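Local coordinates for protein tropomodulin (Caenorhabditis elegans, PDB 1PGV) that probably caps the pointed ends of actin filaments, keeping their length and dynamics in check, and is represented by its C-terminal domain, at residues D28-S31 and C32-R35. Numbering follows the deposited sequence.
Sequences DVES and CINR
Four successive i to i+4 hydrogen bonds, from Cys32 N to Asp28 O through Arg35 N to Ser31 O, wind residues 28-35 into the first turns of an α-helix, the first of them 2.9 Å long and nearly straight at 168°. Asp28 is the N-cap: its OD1 accepts from Ser31 N at 2.7 Å, met from above the carboxylate plane. Aspartate suits this place because its short acidic side chain reaches forward over the first turn to the amide of Ser31, which has no preceding helical turn to supply a carbonyl, and its negative charge should be favourable beside the positive end of the helix dipole. On the buried face, Val29 and Ile33, both branched and apolar as burial there asks, stand one turn apart and cross obliquely, CG1 of Val29 lying 4.0 Å from CD1 of Ile33. The extended Ile33 chain (chi2 176°) carries CD1 back along the helix toward the valine, while its CG1 passes 3.2 Å from Val29 O. Cutting Ile33 back to an alanine would probably leave Val29 CG1 without this neighbour and open a gap against Leu62 of helix 56-66. The outer face is polar. Ser31 OG lies 3.7 Å from Arg35 CD. One water also joins this small hydroxyl to Arg35, whose NH1 donates to it at 2.9 Å, in the guanidinium plane. Arg35 is long enough to reach Asp40 as well, the bend at chi3 (65°) turning NE into a salt bridge there. Glu30, acidic and exposed, forms a salt bridge with Arg58. Helix 29-37 thus opens the modelled domain, packing Cys32 and Ile33 on Leu62 of helix 56-66 and Val29 on Met51 and Val54, at the end of the row of helices that accompanies the parallel sheet beginning with strand 45-47.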
loop_
_atom_site.group_PDB
_atom_site.type_symbol
_atom_site.label_atom_id
_atom_site.label_comp_id
_atom_site.label_asym_id
_atom_site.label_seq_id
_atom_site.Cartn_x
_atom_site.Cartn_y
_atom_site.Cartn_z
ATOM N N ASP A 28 -1.172 14.943 -13.673
ATOM C CA ASP A 28 -1.284 16.304 -13.167
ATOM C C ASP A 28 -1.410 16.269 -11.644
ATOM O O ASP A 28 -2.519 16.281 -11.109
ATOM C CB ASP A 28 -2.520 16.974 -13.769
ATOM C CG ASP A 28 -2.571 18.461 -13.495
ATOM O OD1 ASP A 28 -2.185 18.881 -12.382
ATOM O OD2 ASP A 28 -3.014 19.209 -14.394
ATOM N N VAL A 29 -0.273 16.232 -10.952
ATOM C CA VAL A 29 -0.266 16.180 -9.492
ATOM C C VAL A 29 -1.163 17.244 -8.869
ATOM O O VAL A 29 -1.950 16.957 -7.968
ATOM C CB VAL A 29 1.163 16.358 -8.928
ATOM C CG1 VAL A 29 1.129 16.336 -7.409
ATOM C CG2 VAL A 29 2.067 15.258 -9.454
ATOM N N GLU A 30 -1.042 18.473 -9.359
ATOM C CA GLU A 30 -1.831 19.581 -8.840
ATOM C C GLU A 30 -3.331 19.319 -8.974
ATOM O O GLU A 30 -4.094 19.538 -8.032
ATOM C CB GLU A 30 -1.456 20.868 -9.577
ATOM C CG GLU A 30 -1.587 22.121 -8.737
ATOM C CD GLU A 30 -0.788 22.038 -7.447
ATOM O OE1 GLU A 30 0.382 21.595 -7.494
ATOM O OE2 GLU A 30 -1.328 22.423 -6.388
ATOM N N SER A 31 -3.751 18.853 -10.145
ATOM C CA SER A 31 -5.163 18.568 -10.379
ATOM C C SER A 31 -5.636 17.433 -9.471
ATOM O O SER A 31 -6.722 17.501 -8.896
ATOM C CB SER A 31 -5.396 18.193 -11.844
ATOM O OG SER A 31 -6.765 17.912 -12.074
ATOM N N CYS A 32 -4.814 16.395 -9.345
ATOM C CA CYS A 32 -5.154 15.257 -8.497
ATOM C C CYS A 32 -5.370 15.714 -7.057
ATOM O O CYS A 32 -6.319 15.290 -6.397
ATOM C CB CYS A 32 -4.045 14.203 -8.550
ATOM S SG CYS A 32 -3.973 13.263 -10.096
ATOM N N ILE A 33 -4.487 16.581 -6.574
ATOM C CA ILE A 33 -4.603 17.097 -5.216
ATOM C C ILE A 33 -5.958 17.767 -5.023
ATOM O O ILE A 33 -6.692 17.444 -4.090
ATOM C CB ILE A 33 -3.486 18.122 -4.907
ATOM C CG1 ILE A 33 -2.141 17.401 -4.788
ATOM C CG2 ILE A 33 -3.813 18.883 -3.624
ATOM C CD1 ILE A 33 -0.957 18.325 -4.583
ATOM N N ASN A 34 -6.290 18.698 -5.910
ATOM C CA ASN A 34 -7.563 19.404 -5.812
ATOM C C ASN A 34 -8.761 18.466 -5.909
ATOM O O ASN A 34 -9.709 18.590 -5.140
ATOM C CB ASN A 34 -7.669 20.480 -6.899
ATOM C CG ASN A 34 -6.730 21.648 -6.656
ATOM O OD1 ASN A 34 -6.687 22.205 -5.558
ATOM N ND2 ASN A 34 -5.979 22.028 -7.685
ATOM N N ARG A 35 -8.717 17.529 -6.851
ATOM C CA ARG A 35 -9.820 16.592 -7.030
ATOM C C ARG A 35 -10.002 15.639 -5.851
ATOM O O ARG A 35 -11.125 15.399 -5.413
ATOM C CB ARG A 35 -9.631 15.799 -8.327
ATOM C CG ARG A 35 -9.737 16.662 -9.581
ATOM C CD ARG A 35 -9.545 15.839 -10.839
ATOM N NE ARG A 35 -10.615 14.858 -11.022
ATOM C CZ ARG A 35 -10.573 13.873 -11.912
ATOM N NH1 ARG A 35 -9.514 13.736 -12.699
ATOM N NH2 ARG A 35 -11.589 13.023 -12.015
HETATM O O HOH W 1 -6.970 15.213 -12.701
#